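Local coordinates for protein carbohydrate binding module (PDB 2XFD) that probably binds xylan and related beta-linked glycans through a calcium-dependent site, here occupied by cellobiose, at residues L20-G24 with T25-T29. Numbering follows the deposited sequence.
Sequences LQVGG and TTVQT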
loop_
_atom_site.group_PDB
_atom_site.type_symbol
_atom_site.label_atom_id
_atom_site.label_comp_id
_atom_site.label_asym_id
_atom_site.label_seq_id
_atom_site.Cartn_x
_atom_site.Cartn_y
_atom_site.Cartn_z
ATOM N N LEU A 20 -6.840 -1.516 0.195
ATOM C CA LEU A 20 -6.898 -0.536 -0.896
ATOM C C LEU A 20 -8.033 0.446 -0.566
ATOM O O LEU A 20 -9.173 -0.010 -0.414
ATOM C CB LEU A 20 -7.204 -1.249 -2.221
ATOM C CG LEU A 20 -7.396 -0.323 -3.386
ATOM C CD1 LEU A 20 -6.194 0.512 -3.758
ATOM C CD2 LEU A 20 -7.843 -1.137 -4.595
ATOM N N GLN A 21 -7.709 1.706 -0.473
ATOM C CA GLN A 21 -8.674 2.747 -0.112
ATOM C C GLN A 21 -8.764 3.785 -1.214
ATOM O O GLN A 21 -7.733 4.103 -1.833
ATOM C CB GLN A 21 -8.242 3.416 1.185
ATOM C CG GLN A 21 -8.077 2.464 2.340
ATOM C CD GLN A 21 -7.509 3.167 3.566
ATOM O OE1 GLN A 21 -6.591 3.965 3.488
ATOM N NE2 GLN A 21 -8.000 2.791 4.681
ATOM N N VAL A 22 -9.933 4.322 -1.450
ATOM C CA VAL A 22 -10.104 5.398 -2.390
ATOM C C VAL A 22 -10.959 6.472 -1.695
ATOM O O VAL A 22 -12.101 6.171 -1.266
ATOM C CB VAL A 22 -10.706 4.949 -3.707
ATOM C CG1 VAL A 22 -10.893 6.145 -4.615
ATOM C CG2 VAL A 22 -9.824 3.937 -4.367
ATOM N N GLY A 23 -10.437 7.672 -1.496
ATOM C CA GLY A 23 -11.159 8.712 -0.771
ATOM C C GLY A 23 -11.467 8.347 0.652
ATOM O O GLY A 23 -12.409 8.895 1.256
ATOM N N GLY A 24 -10.735 7.427 1.246
ATOM C CA GLY A 24 -10.999 6.956 2.615
ATOM C C GLY A 24 -11.886 5.778 2.673
ATOM O O GLY A 24 -12.058 5.195 3.744
ATOM N N THR A 25 -12.543 5.366 1.575
ATOM C CA THR A 25 -13.367 4.196 1.542
ATOM C C THR A 25 -12.496 2.977 1.286
ATOM O O THR A 25 -11.696 2.956 0.353
ATOM C CB THR A 25 -14.384 4.230 0.366
ATOM O OG1 THR A 25 -15.107 5.437 0.467
ATOM C CG2 THR A 25 -15.197 3.042 0.298
ATOM N N THR A 26 -12.593 1.947 2.102
ATOM C CA THR A 26 -11.903 0.682 1.822
ATOM C C THR A 26 -12.591 -0.035 0.678
ATOM O O THR A 26 -13.740 -0.430 0.823
ATOM C CB THR A 26 -11.820 -0.170 3.067
ATOM O OG1 THR A 26 -10.912 0.508 3.978
ATOM C CG2 THR A 26 -11.279 -1.576 2.709
ATOM N N VAL A 27 -11.919 -0.219 -0.426
ATOM C CA VAL A 27 -12.394 -0.948 -1.587
ATOM C C VAL A 27 -12.244 -2.429 -1.435
ATOM O O VAL A 27 -13.158 -3.216 -1.755
ATOM C CB VAL A 27 -11.632 -0.457 -2.887
ATOM C CG1 VAL A 27 -12.003 -1.305 -4.086
ATOM C CG2 VAL A 27 -11.965 1.007 -3.126
ATOM N N GLN A 28 -11.120 -2.884 -0.906
ATOM C CA GLN A 28 -10.866 -4.312 -0.722
ATOM C C GLN A 28 -9.740 -4.441 0.280
ATOM O O GLN A 28 -8.857 -3.593 0.335
ATOM C CB GLN A 28 -10.497 -4.979 -2.028
ATOM C CG GLN A 28 -10.365 -6.521 -2.012
ATOM C CD GLN A 28 -11.592 -7.192 -1.531
ATOM O OE1 GLN A 28 -12.421 -7.511 -2.301
ATOM N NE2 GLN A 28 -11.722 -7.345 -0.246
ATOM N N THR A 29 -9.764 -5.502 1.071
ATOM C CA THR A 29 -8.684 -5.880 1.952
ATOM C C THR A 29 -8.148 -7.245 1.513
ATOM O O THR A 29 -8.922 -8.088 1.047
ATOM C CB THR A 29 -9.162 -5.883 3.381
ATOM O OG1 THR A 29 -10.059 -6.916 3.661
ATOM C CG2 THR A 29 -9.690 -4.550 3.763
HETATM O O HOH W 1 -11.087 2.833 5.045
HETATM O O HOH W 2 -14.823 7.858 -1.042
#
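A two-residue beta hairpin joins strands 17-22 and 25-31 at the margin of the four-stranded antiparallel sheet, and Val-22 and Thr-25 close its type I' turn. Val-22 N reaches Thr-25 O at 2.9 Å, whereas the return bond from Thr-25 N to Val-22 O (3.0 Å) arrives well above the carbonyl plane. Gly-23 and Gly-24 carry the turn with positive phi. Farther along, a classic beta bulge sets Val-27 and Gln-28 opposite Leu-20: Val-27 N donates to Leu-20 O at 2.8 Å, and Leu-20 N to Gln-28 O at 2.9 Å. Val-27, with helix-like backbone angles (phi -81°, psi -42°), turns its side chain to the face that carries Leu-20 and Val-22. With CG1 anti to the backbone N (chi1 174°) and CG2 beside it, the two methyls divide the work, CG2 meeting Val-22 CG2 at 3.8 Å and CG1 lying alongside Leu-20 CD2 at 4.2 Å. Ala-41 and Thr-43 also touch Val-27, while Leu-20 rests on Ile-49 of the neighbouring strand 48-53. On the other face Gln-21 and Thr-26 form a non-hydrogen-bonded pair whose side chains are bridged by a water, 2.6 Å from Thr-26 OG1; this water also donates to Gly-24 O and takes a weak bond from Gln-21 NE2. A second water links Val-22 O to Thr-25 OG1. The bulge thus adds a third apolar side chain to the face of Leu-20 and Val-22, while direct backbone bonds close the turn and the two waters supplement them at Gly-24 O, Val-22 O and the threonine hydroxyls.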